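Local coordinates for protein DegQ (Legionella fallonii, PDB 3PV2) that probably degrades misfolded proteins as an HtrA-family, trypsin-fold serine protease with PDZ domains, self-compartmentalising into large 12-subunit assemblies, at residues T93-H96 with V97-A101; V418-V421 with K422-Q425. All blocks are in the same frame, centred on the assembly; numbering follows the deposited sequence.

Contact 1 of 2, residues T93-H96 with V97-A101; sequences TNDH and VIRNA
Arg99 NH1 donates to Asp95 OD1 at 2.8 Å in a salt bridge between residues four apart, from the first helical residue to the one just past the helix end. The N-H...O angle of 144° and a donor 27° out of the carboxylate plane, on its anti side, show an oblique grip; carboxylate and guanidinium planes are turned 61° apart. A bend at chi3 folds the arginine back, bringing one face of its guanidinium, near the rim, over His96 CA, with NH2 3.5 Å from His96 CB. The other carboxylate oxygen, Asp95 OD2, meets Ile98 CD1 at 3.5 Å. Asp95 O takes two weak bonds, from Ile98 N and Arg99 N, as the short helix ends and the chain enters a type II turn from Ile98 to Ala101.

The His96 ring packs off-centre on a methyl: Val97 CG2 lies 4.2 Å from the ring centroid, in a CH-pi contact. On the strand side, Thr93 CG2 reaches Ile98 CG2 at 4.0 Å. His96 ND1 is hydrogen-bonded to Asp126, and the His96 side chain touches Ser205, consistent with the catalytic triad of a trypsin-like protease.

Helix 95-98 comes right after strand 90-93, with Asn94 as the N-cap residue; Val97 and Ile98 pack against Val35 and Val37 of strand 32-40, and Thr93, Asp95 and Ile98 on strand 127-131 of the same barrel.

Contact 2 of 2, residues V418-V421 with K422-Q425; sequences VTDV and KSLQ
Ser423 OG donates to Asp420 O at 2.7 Å, while Ser423 N reaches Asp420 OD1 at 2.8 Å, so one serine binds both the main chain and the carboxylate of the residue preceding the helix. The second is the capping bond of Asp420, the N-cap residue: its N-H...O angle is 144°, and the donor meets OD1 nearly along its C-O axis. Asp420 CG stands between its own N and carbonyl carbon (chi1 64°), a setting that swings the carboxylate over the first turn. The serine hydroxyl is also an acceptor, taking Thr419 N at 2.9 Å and, weakly, Thr419 OG1. With OG set between backbone N and carbonyl carbon, the hydroxyl turns back to the loop, within bonding distance of Thr419 N and Asp420 O.

Asp420 O is shared as well. Besides Ser423 OG it accepts Leu424 N at 3.3 Å, the donor tilted 15° from the carbonyl plane. This is the first i to i+4 bond of the helix, and Gln425 N to Val421 O, 3.0 Å, continues the series, nearly along the C=O axis.

Outside this polar core, packing takes over. Val418 CG2 meets Leu424 CD1 at 4.1 Å, their side chains at a slant to each other; both also touch Val388 and Ala413. Val421 CG1 lies 3.8 Å from Gln425 NE2 one turn on, and that amide nitrogen is hydrogen-bonded to Glu378 of the second subunit.

Val421 and Leu424 touch Leu372 of strand 370-378. An aspartate N-cap with a serine three residues later thus starts helix 421-428 of this PDZ domain beside that strand, as in relatives, where the matching helix and strand border the peptide groove.

Overall arrangement
From the N terminus, the chain enters the first barrel with strand 32-40 and reaches contact 1 partway through it: residues 93-101 pass from the end of strand 90-93 through short helix 95-98 and a type II turn into strand 101-107 of the same barrel. A second barrel and a first PDZ domain follow before contact 2, at residues 418-425, joins strand 416-417 to helix 421-428 in the last PDZ domain. The two contacts are in series, neither enclosing nor crossing the other, and each closes only a short local turn. Contact 1 belongs to the protease part, contact 2 to the C-terminal PDZ part. Their centres lie about 52 Å apart, their nearest atoms about 40 Å.

Contact 1 of 2, residues T93-H96 with V97-A101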
ATOM      1  N   THR B  93     -16.571  44.625  10.313  1.00 38.23           N
ATOM      2  CA  THR B  93     -15.608  43.580  10.102  1.00 38.49           C
ATOM      3  C   THR B  93     -16.126  42.647   9.049  1.00 39.98           C
ATOM      4  O   THR B  93     -17.146  42.943   8.424  1.00 40.59           O
ATOM      5  CB  THR B  93     -15.281  42.868  11.405  1.00 39.22           C
ATOM      6  OG1 THR B  93     -14.151  41.998  11.165  1.00 40.53           O
ATOM      7  CG2 THR B  93     -16.529  42.073  11.968  1.00 41.09           C
ATOM      8  N   ASN B  94     -15.451  41.530   8.774  1.00 41.22           N
ATOM      9  CA  ASN B  94     -16.041  40.577   7.828  1.00 40.96           C
ATOM     10  C   ASN B  94     -17.049  39.670   8.470  1.00 43.07           C
ATOM     11  O   ASN B  94     -16.891  39.285   9.621  1.00 44.91           O
ATOM     12  CB  ASN B  94     -14.993  39.673   7.305  1.00 41.76           C
ATOM     13  CG  ASN B  94     -13.954  40.400   6.469  1.00 42.93           C
ATOM     14  OD1 ASN B  94     -14.290  41.167   5.535  1.00 45.31           O
ATOM     15  ND2 ASN B  94     -12.696  40.106   6.730  1.00 44.64           N
ATOM     16  N   ASP B  95     -18.049  39.224   7.719  1.00 44.70           N
ATOM     17  CA  ASP B  95     -18.950  38.185   8.261  1.00 47.73           C
ATOM     18  C   ASP B  95     -18.215  36.888   8.611  1.00 48.74           C
ATOM     19  O   ASP B  95     -18.494  36.275   9.642  1.00 49.46           O
ATOM     20  CB  ASP B  95     -20.143  37.909   7.307  1.00 49.34           C
ATOM     21  CG  ASP B  95     -21.317  37.218   8.004  1.00 52.84           C
ATOM     22  OD1 ASP B  95     -21.705  36.140   7.531  1.00 58.71           O
ATOM     23  OD2 ASP B  95     -21.865  37.742   9.021  1.00 52.37           O
ATOM     24  N   HIS B  96     -17.296  36.445   7.748  1.00 50.57           N
ATOM     25  CA  HIS B  96     -16.568  35.196   8.022  1.00 52.21           C
ATOM     26  C   HIS B  96     -15.762  35.260   9.316  1.00 53.38           C
ATOM     27  O   HIS B  96     -15.580  34.240   9.950  1.00 55.68           O
ATOM     28  CB  HIS B  96     -15.718  34.735   6.850  1.00 51.74           C
ATOM     29  CG  HIS B  96     -14.406  35.446   6.714  1.00 49.93           C
ATOM     30  ND1 HIS B  96     -14.184  36.395   5.751  1.00 46.11           N
ATOM     31  CD2 HIS B  96     -13.228  35.300   7.374  1.00 51.01           C
ATOM     32  CE1 HIS B  96     -12.937  36.832   5.842  1.00 49.76           C
ATOM     33  NE2 HIS B  96     -12.341  36.193   6.833  1.00 48.19           N
ATOM     34  N   VAL B  97     -15.337  36.448   9.740  1.00 52.48           N
ATOM     35  CA  VAL B  97     -14.620  36.581  11.016  1.00 52.06           C
ATOM     36  C   VAL B  97     -15.525  36.204  12.195  1.00 54.25           C
ATOM     37  O   VAL B  97     -15.097  35.522  13.145  1.00 55.22           O
ATOM     38  CB  VAL B  97     -14.008  38.014  11.138  1.00 50.23           C
ATOM     39  CG1 VAL B  97     -13.502  38.352  12.535  1.00 49.97           C
ATOM     40  CG2 VAL B  97     -12.868  38.177  10.134  1.00 50.86           C
ATOM     41  N   ILE B  98     -16.770  36.672  12.168  1.00 55.38           N
ATOM     42  CA  ILE B  98     -17.663  36.498  13.310  1.00 55.75           C
ATOM     43  C   ILE B  98     -18.696  35.386  13.223  1.00 58.79           C
ATOM     44  O   ILE B  98     -19.433  35.195  14.178  1.00 58.31           O
ATOM     45  CB  ILE B  98     -18.399  37.834  13.737  1.00 55.09           C
ATOM     46  CG1 ILE B  98     -19.290  38.420  12.638  1.00 52.59           C
ATOM     47  CG2 ILE B  98     -17.382  38.871  14.183  1.00 51.46           C
ATOM     48  CD1 ILE B  98     -20.518  37.579  12.202  1.00 52.99           C
ATOM     49  N   ARG B  99     -18.775  34.674  12.111  1.00 61.33           N
ATOM     50  CA  ARG B  99     -19.802  33.660  12.000  1.00 65.10           C
ATOM     51  C   ARG B  99     -19.653  32.587  13.068  1.00 66.70           C
ATOM     52  O   ARG B  99     -18.529  32.171  13.390  1.00 66.58           O
ATOM     53  CB  ARG B  99     -19.803  32.995  10.632  1.00 66.75           C
ATOM     54  CG  ARG B  99     -20.819  33.614   9.689  1.00 71.34           C
ATOM     55  CD  ARG B  99     -21.160  32.704   8.542  1.00 74.85           C
ATOM     56  NE  ARG B  99     -19.980  32.336   7.773  1.00 76.73           N
ATOM     57  CZ  ARG B  99     -19.500  33.018   6.731  1.00 78.22           C
ATOM     58  NH1 ARG B  99     -20.073  34.153   6.334  1.00 77.94           N
ATOM     59  NH2 ARG B  99     -18.419  32.573   6.090  1.00 76.54           N
ATOM     60  N   ASN B 100     -20.808  32.137  13.572  1.00 68.05           N
ATOM     61  CA  ASN B 100     -20.896  31.114  14.604  1.00 69.76           C
ATOM     62  C   ASN B 100     -20.324  31.571  15.940  1.00 68.75           C
ATOM     63  O   ASN B 100     -19.926  30.756  16.761  1.00 70.40           O
ATOM     64  CB  ASN B 100     -20.215  29.835  14.141  1.00 71.16           C
ATOM     65  CG  ASN B 100     -20.806  29.295  12.840  1.00 73.83           C
ATOM     66  OD1 ASN B 100     -22.007  29.042  12.746  1.00 78.22           O
ATOM     67  ND2 ASN B 100     -19.962  29.105  11.837  1.00 73.91           N
ATOM     68  N   ALA B 101     -20.293  32.870  16.178  1.00 65.81           N
ATOM     69  CA  ALA B 101     -19.682  33.346  17.388  1.00 65.21           C
ATOM     70  C   ALA B 101     -20.608  33.016  18.542  1.00 65.71           C
ATOM     71  O   ALA B 101     -21.796  33.156  18.405  1.00 65.55           O
ATOM     72  CB  ALA B 101     -19.457  34.829  17.316  1.00 63.23           C
TER

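Contact 2 of 2, residues V418-V421 with K422-Q425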
ATOM      1  N   VAL B 418     -52.945  16.672 -27.504  1.00 33.35           N
ATOM      2  CA  VAL B 418     -52.074  17.835 -27.475  1.00 33.26           C
ATOM      3  C   VAL B 418     -51.205  17.831 -28.619  1.00 33.71           C
ATOM      4  O   VAL B 418     -50.503  16.832 -28.832  1.00 33.94           O
ATOM      5  CB  VAL B 418     -51.193  17.669 -26.242  1.00 32.56           C
ATOM      6  CG1 VAL B 418     -50.023  18.475 -26.328  1.00 32.50           C
ATOM      7  CG2 VAL B 418     -52.074  17.990 -25.000  1.00 32.41           C
ATOM      8  N   THR B 419     -51.195  18.916 -29.400  1.00 35.61           N
ATOM      9  CA  THR B 419     -50.349  19.007 -30.543  1.00 37.49           C
ATOM     10  C   THR B 419     -49.190  19.981 -30.353  1.00 37.71           C
ATOM     11  O   THR B 419     -48.054  19.634 -30.522  1.00 40.15           O
ATOM     12  CB  THR B 419     -51.168  19.458 -31.754  1.00 40.14           C
ATOM     13  OG1 THR B 419     -51.964  20.589 -31.381  1.00 45.90           O
ATOM     14  CG2 THR B 419     -52.130  18.304 -32.176  1.00 39.86           C
ATOM     15  N   ASP B 420     -49.465  21.208 -30.036  1.00 37.54           N
ATOM     16  CA  ASP B 420     -48.394  22.158 -29.845  1.00 36.50           C
ATOM     17  C   ASP B 420     -48.489  22.761 -28.452  1.00 34.53           C
ATOM     18  O   ASP B 420     -49.385  22.394 -27.681  1.00 34.05           O
ATOM     19  CB  ASP B 420     -48.433  23.178 -30.978  1.00 39.56           C
ATOM     20  CG  ASP B 420     -49.675  24.007 -30.991  1.00 43.60           C
ATOM     21  OD1 ASP B 420     -50.473  23.956 -30.040  1.00 46.96           O
ATOM     22  OD2 ASP B 420     -49.855  24.740 -31.971  1.00 54.60           O
ATOM     23  N   VAL B 421     -47.528  23.596 -28.087  1.00 34.50           N
ATOM     24  CA  VAL B 421     -47.436  24.094 -26.753  1.00 34.10           C
ATOM     25  C   VAL B 421     -48.723  24.890 -26.518  1.00 34.54           C
ATOM     26  O   VAL B 421     -49.384  24.711 -25.505  1.00 34.14           O
ATOM     27  CB  VAL B 421     -46.103  24.901 -26.542  1.00 34.32           C
ATOM     28  CG1 VAL B 421     -46.073  25.694 -25.193  1.00 34.18           C
ATOM     29  CG2 VAL B 421     -44.857  23.928 -26.668  1.00 33.95           C
ATOM     30  N   LYS B 422     -49.112  25.747 -27.447  1.00 35.83           N
ATOM     31  CA  LYS B 422     -50.346  26.497 -27.268  1.00 39.00           C
ATOM     32  C   LYS B 422     -51.580  25.623 -26.979  1.00 37.52           C
ATOM     33  O   LYS B 422     -52.394  26.060 -26.163  1.00 37.77           O
ATOM     34  CB  LYS B 422     -50.569  27.478 -28.443  1.00 43.69           C
ATOM     35  CG  LYS B 422     -52.011  28.097 -28.579  1.00 52.57           C
ATOM     36  CD  LYS B 422     -52.304  29.353 -27.712  1.00 60.98           C
ATOM     37  CE  LYS B 422     -53.593  30.098 -28.200  1.00 65.81           C
ATOM     38  NZ  LYS B 422     -54.041  31.188 -27.256  1.00 69.51           N
ATOM     39  N   SER B 423     -51.710  24.421 -27.604  1.00 35.50           N
ATOM     40  CA  SER B 423     -52.891  23.610 -27.371  1.00 35.52           C
ATOM     41  C   SER B 423     -52.893  23.156 -25.920  1.00 34.51           C
ATOM     42  O   SER B 423     -53.947  23.094 -25.290  1.00 34.62           O
ATOM     43  CB  SER B 423     -52.999  22.324 -28.258  1.00 35.72           C
ATOM     44  OG  SER B 423     -51.811  21.464 -28.205  1.00 35.55           O
ATOM     45  N   LEU B 424     -51.717  22.783 -25.402  1.00 33.78           N
ATOM     46  CA  LEU B 424     -51.609  22.400 -24.013  1.00 33.13           C
ATOM     47  C   LEU B 424     -51.926  23.555 -23.030  1.00 33.39           C
ATOM     48  O   LEU B 424     -52.561  23.356 -21.981  1.00 33.24           O
ATOM     49  CB  LEU B 424     -50.204  21.920 -23.757  1.00 32.58           C
ATOM     50  CG  LEU B 424     -49.988  21.498 -22.308  1.00 32.07           C
ATOM     51  CD1 LEU B 424     -50.926  20.329 -21.810  1.00 31.86           C
ATOM     52  CD2 LEU B 424     -48.442  21.215 -22.062  1.00 31.77           C
ATOM     53  N   GLN B 425     -51.443  24.757 -23.347  1.00 33.89           N
ATOM     54  CA  GLN B 425     -51.711  25.922 -22.511  1.00 34.31           C
ATOM     55  C   GLN B 425     -53.208  26.260 -22.506  1.00 34.99           C
ATOM     56  O   GLN B 425     -53.763  26.635 -21.506  1.00 35.15           O
ATOM     57  CB  GLN B 425     -50.924  27.144 -23.024  1.00 34.94           C
ATOM     58  CG  GLN B 425     -49.436  27.099 -22.645  1.00 34.46           C
ATOM     59  CD  GLN B 425     -48.526  28.081 -23.452  1.00 35.72           C
ATOM     60  OE1 GLN B 425     -48.840  28.473 -24.569  1.00 35.86           O
ATOM     61  NE2 GLN B 425     -47.365  28.367 -22.894  1.00 35.98           N
TER